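Local coordinates for La-related protein 7 homolog (Schizosaccharomyces pombe, PDB 6TZN), which binds telomerase RNA ter1, promotes its assembly with the catalytic subunit trt1, and ends in the xRRM domain described here, at residues P21-K25 against S26-S30; H29-L32 against S33-S37. All blocks are in the same frame, centred on the assembly; numbering follows the deposited sequence.

Interactions 1 and 2 are overlapping parts of one run, from the loop before helix 25-39 into the helix, which follows strand 13-17 in the RRM fold of this xRRM domain. Interaction 1 starts the helix with an asparagine N-cap; interaction 2 carries it on through its following turns. Their centres lie about 11 Å apart, about 10 and 9 Å from the centre of the chain, and they share His29 and Ser30. His29 passes the chain of bonds along: its N-H belongs to the first turn, its carbonyl to the next. Both contacts have a buried flank, Ile28 resting on strand 47-51 and Leu31, Leu32, Val35 and Phe36 on helix 66-78.

Interaction 1 (P21-K25 against S26-S30); sequences PLTNK and STIHS
Asn24 caps the N-terminus of helix 25-39 by turning its side-chain oxygen onto Thr27. With CG tucked between the two backbone branches at CA (chi1 64°), OD1 reaches Thr27 in the first turn, where two donors grip it. Asn24 OD1 accepts from Thr27 N at 2.9 Å and from Thr27 OG1 at 2.8 Å, the two arriving from opposite faces of the amide plane. The hydroxyl can do this because OG1 lies on the same side as its own N-H (chi1 -56°), which leaves CG2 on the other branch, 3.5 Å from Thr23 OG1. Thr23 OG1 also sits 3.3 Å from Thr27 CB, and is itself hydrogen-bonded to His86 O and Gln83 NE2. A valine in place of this threonine would probably leave Asn24 OD1 with the backbone donor alone and the cap amide freer to turn. On the buried side, Thr23 CG2 meets Ile28 CG1 at 3.9 Å, the side chains crossing at about a right angle. Ile28 N donates to Asn24 O at 3.0 Å, and Lys25 O receives His29 N. One asparagine thus serves both as cap, through its side chain, and as carbonyl acceptor, and so satisfies two amides at the helix start.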
loop_
_atom_site.group_PDB
_atom_site.type_symbol
_atom_site.label_atom_id
_atom_site.label_comp_id
_atom_site.label_asym_id
_atom_site.label_seq_id
_atom_site.Cartn_x
_atom_site.Cartn_y
_atom_site.Cartn_z
ATOM N N PRO A 21 -1.984 4.210 -12.746
ATOM C CA PRO A 21 -2.201 5.649 -12.513
ATOM C C PRO A 21 -3.663 6.057 -12.488
ATOM O O PRO A 21 -3.980 7.129 -11.963
ATOM C CB PRO A 21 -1.450 6.317 -13.677
ATOM C CG PRO A 21 -1.391 5.259 -14.738
ATOM C CD PRO A 21 -1.215 3.962 -13.977
ATOM N N LEU A 22 -4.565 5.253 -13.043
ATOM C CA LEU A 22 -5.966 5.635 -13.105
ATOM C C LEU A 22 -6.829 4.869 -12.105
ATOM O O LEU A 22 -8.055 4.840 -12.236
ATOM C CB LEU A 22 -6.484 5.575 -14.542
ATOM C CG LEU A 22 -5.802 6.629 -15.442
ATOM C CD1 LEU A 22 -5.973 6.305 -16.912
ATOM C CD2 LEU A 22 -6.300 8.046 -15.140
ATOM N N THR A 23 -6.205 4.277 -11.082
ATOM C CA THR A 23 -6.926 3.559 -10.043
ATOM C C THR A 23 -7.580 4.545 -9.070
ATOM O O THR A 23 -7.580 5.763 -9.286
ATOM C CB THR A 23 -6.000 2.542 -9.371
ATOM O OG1 THR A 23 -6.791 1.558 -8.694
ATOM C CG2 THR A 23 -5.046 3.209 -8.369
ATOM N N ASN A 24 -8.185 4.012 -8.008
ATOM C CA ASN A 24 -8.856 4.831 -7.007
ATOM C C ASN A 24 -8.698 4.197 -5.628
ATOM O O ASN A 24 -8.199 3.078 -5.489
ATOM C CB ASN A 24 -10.322 5.119 -7.375
ATOM C CG ASN A 24 -11.188 3.870 -7.436
ATOM O OD1 ASN A 24 -10.785 2.788 -7.016
ATOM N ND2 ASN A 24 -12.406 4.028 -7.942
ATOM N N LYS A 25 -9.129 4.933 -4.602
ATOM C CA LYS A 25 -8.929 4.475 -3.229
ATOM C C LYS A 25 -9.658 3.165 -2.957
ATOM O O LYS A 25 -9.145 2.307 -2.230
ATOM C CB LYS A 25 -9.375 5.549 -2.238
ATOM C CG LYS A 25 -8.390 6.689 -2.072
ATOM C CD LYS A 25 -8.867 7.696 -1.034
ATOM C CE LYS A 25 -8.040 8.965 -1.101
ATOM N NZ LYS A 25 -8.022 9.698 0.189
ATOM N N SER A 26 -10.858 2.993 -3.511
ATOM C CA SER A 26 -11.601 1.757 -3.289
ATOM C C SER A 26 -10.841 0.552 -3.832
ATOM O O SER A 26 -10.741 -0.489 -3.163
ATOM C CB SER A 26 -12.978 1.848 -3.941
ATOM O OG SER A 26 -13.668 0.620 -3.819
ATOM N N THR A 27 -10.292 0.675 -5.042
ATOM C CA THR A 27 -9.520 -0.421 -5.614
ATOM C C THR A 27 -8.257 -0.672 -4.809
ATOM O O THR A 27 -7.904 -1.827 -4.555
ATOM C CB THR A 27 -9.181 -0.140 -7.080
ATOM O OG1 THR A 27 -10.389 0.100 -7.808
ATOM C CG2 THR A 27 -8.445 -1.324 -7.709
ATOM N N ILE A 28 -7.565 0.394 -4.392
ATOM C CA ILE A 28 -6.370 0.213 -3.569
ATOM C C ILE A 28 -6.716 -0.529 -2.286
ATOM O O ILE A 28 -6.011 -1.461 -1.881
ATOM C CB ILE A 28 -5.680 1.562 -3.285
ATOM C CG1 ILE A 28 -5.206 2.219 -4.582
ATOM C CG2 ILE A 28 -4.532 1.373 -2.297
ATOM C CD1 ILE A 28 -4.890 3.705 -4.414
ATOM N N HIS A 29 -7.816 -0.149 -1.641
ATOM C CA HIS A 29 -8.231 -0.831 -0.418
ATOM C C HIS A 29 -8.463 -2.317 -0.674
ATOM O O HIS A 29 -7.979 -3.175 0.074
ATOM C CB HIS A 29 -9.495 -0.174 0.141
ATOM C CG HIS A 29 -9.914 -0.714 1.472
ATOM N ND1 HIS A 29 -9.811 0.018 2.634
ATOM C CD2 HIS A 29 -10.440 -1.910 1.826
ATOM C CE1 HIS A 29 -10.258 -0.702 3.647
ATOM N NE2 HIS A 29 -10.639 -1.879 3.184
ATOM N N SER A 30 -9.195 -2.641 -1.742
ATOM C CA SER A 30 -9.469 -4.039 -2.058
ATOM C C SER A 30 -8.191 -4.792 -2.396
ATOM O O SER A 30 -8.016 -5.948 -1.984
ATOM C CB SER A 30 -10.450 -4.126 -3.225
ATOM O OG SER A 30 -11.704 -3.596 -2.847
#

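Interaction 2 (H29-L32 against S33-S37); sequences HSLL and SYVFS
Ser33 meets His29 one turn back on helix 25-39, the first helix of the RRM fold, and does so twice through the same carbonyl. His29 O accepts Ser33 N at 3.0 Å and Ser33 OG at 2.9 Å, from opposite faces of the carbonyl plane, the hydroxyl standing 36° out of it. With chi1 at -56° the Ser33 hydroxyl is turned back toward the preceding turn, which brings it to this oxygen. The same hydroxyl passes 3.6 Å from His29 CD2; the imidazole also touches Pro47 and Ile50 of strand 47-51. Tyr34 continues the helical ladder through its N-H to Ser30 O, while its ring swings out to a cation-pi contact with Arg38 and touches Arg90. Val35 turns to the buried side. Its N-H makes a nearly straight bond to Leu31 O (170°), and its CG2 lies 4.2 Å from Leu31 CD2, the two side chains side by side and pointing the same way. This leucine-valine pair reaches helix 66-78, Leu31 touching Phe76 and Val35 touching Ala75; Leu32 also lies on Phe76. Phe36 repeats the i to i-4 pattern with its N-H on Leu32 O at 2.8 Å, and carries its ring away from that turn to Thr71 on helix 66-78. The stretch therefore has two unlike flanks: serines and tyrosine on the more open one, branched aliphatic groups and a phenylalanine on the one packed against helix 66-78, with His29 at the border beside strand 47-51. At Ser37 the hydroxyl bonds back within its own turn, Ser37 OG reaching Tyr34 O at 2.9 Å, an oxygen that also accepts from Arg38 NH1.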
loop_
_atom_site.group_PDB
_atom_site.type_symbol
_atom_site.label_atom_id
_atom_site.label_comp_id
_atom_site.label_asym_id
_atom_site.label_seq_id
_atom_site.Cartn_x
_atom_site.Cartn_y
_atom_site.Cartn_z
ATOM N N HIS A 29 -7.816 -0.149 -1.641
ATOM C CA HIS A 29 -8.231 -0.831 -0.418
ATOM C C HIS A 29 -8.463 -2.317 -0.674
ATOM O O HIS A 29 -7.979 -3.175 0.074
ATOM C CB HIS A 29 -9.495 -0.174 0.141
ATOM C CG HIS A 29 -9.914 -0.714 1.472
ATOM N ND1 HIS A 29 -9.811 0.018 2.634
ATOM C CD2 HIS A 29 -10.440 -1.910 1.826
ATOM C CE1 HIS A 29 -10.258 -0.702 3.647
ATOM N NE2 HIS A 29 -10.639 -1.879 3.184
ATOM N N SER A 30 -9.195 -2.641 -1.742
ATOM C CA SER A 30 -9.469 -4.039 -2.058
ATOM C C SER A 30 -8.191 -4.792 -2.396
ATOM O O SER A 30 -8.016 -5.948 -1.984
ATOM C CB SER A 30 -10.450 -4.126 -3.225
ATOM O OG SER A 30 -11.704 -3.596 -2.847
ATOM N N LEU A 31 -7.296 -4.162 -3.160
ATOM C CA LEU A 31 -6.033 -4.800 -3.515
ATOM C C LEU A 31 -5.206 -5.086 -2.265
ATOM O O LEU A 31 -4.680 -6.197 -2.082
ATOM C CB LEU A 31 -5.267 -3.908 -4.491
ATOM C CG LEU A 31 -3.953 -4.436 -5.070
ATOM C CD1 LEU A 31 -3.704 -3.822 -6.453
ATOM C CD2 LEU A 31 -2.784 -4.141 -4.141
ATOM N N LEU A 32 -5.073 -4.090 -1.388
ATOM C CA LEU A 32 -4.321 -4.296 -0.154
ATOM C C LEU A 32 -4.922 -5.425 0.673
ATOM O O LEU A 32 -4.195 -6.274 1.187
ATOM C CB LEU A 32 -4.296 -3.000 0.651
ATOM C CG LEU A 32 -3.463 -1.860 0.072
ATOM C CD1 LEU A 32 -3.659 -0.607 0.899
ATOM C CD2 LEU A 32 -1.987 -2.227 0.013
ATOM N N SER A 33 -6.250 -5.460 0.806
ATOM C CA SER A 33 -6.892 -6.520 1.578
ATOM C C SER A 33 -6.665 -7.887 0.945
ATOM O O SER A 33 -6.409 -8.871 1.649
ATOM C CB SER A 33 -8.384 -6.231 1.709
ATOM O OG SER A 33 -8.587 -4.957 2.294
ATOM N N TYR A 34 -6.762 -7.966 -0.379
ATOM C CA TYR A 34 -6.559 -9.223 -1.085
ATOM C C TYR A 34 -5.149 -9.753 -0.850
ATOM O O TYR A 34 -4.959 -10.929 -0.512
ATOM C CB TYR A 34 -6.821 -8.991 -2.578
ATOM C CG TYR A 34 -6.747 -10.236 -3.422
ATOM C CD1 TYR A 34 -5.526 -10.713 -3.889
ATOM C CD2 TYR A 34 -7.898 -10.941 -3.745
ATOM C CE1 TYR A 34 -5.458 -11.865 -4.649
ATOM C CE2 TYR A 34 -7.840 -12.086 -4.514
ATOM C CZ TYR A 34 -6.618 -12.544 -4.958
ATOM O OH TYR A 34 -6.567 -13.680 -5.723
ATOM N N VAL A 35 -4.149 -8.889 -1.014
ATOM C CA VAL A 35 -2.758 -9.294 -0.832
ATOM C C VAL A 35 -2.476 -9.647 0.627
ATOM O O VAL A 35 -1.848 -10.676 0.922
ATOM C CB VAL A 35 -1.839 -8.177 -1.363
ATOM C CG1 VAL A 35 -0.390 -8.435 -1.015
ATOM C CG2 VAL A 35 -2.001 -8.034 -2.868
ATOM N N PHE A 36 -2.956 -8.811 1.553
ATOM C CA PHE A 36 -2.766 -9.032 2.985
ATOM C C PHE A 36 -3.270 -10.407 3.395
ATOM O O PHE A 36 -2.607 -11.117 4.159
ATOM C CB PHE A 36 -3.540 -7.938 3.736
ATOM C CG PHE A 36 -3.135 -7.732 5.179
ATOM C CD1 PHE A 36 -3.575 -8.600 6.167
ATOM C CD2 PHE A 36 -2.379 -6.629 5.555
ATOM C CE1 PHE A 36 -3.239 -8.393 7.499
ATOM C CE2 PHE A 36 -2.042 -6.415 6.876
ATOM C CZ PHE A 36 -2.467 -7.302 7.851
ATOM N N SER A 37 -4.435 -10.812 2.881
ATOM C CA SER A 37 -5.021 -12.084 3.287
ATOM C C SER A 37 -4.200 -13.283 2.826
ATOM O O SER A 37 -4.272 -14.344 3.459
ATOM C CB SER A 37 -6.467 -12.195 2.798
ATOM O OG SER A 37 -6.528 -12.390 1.399
#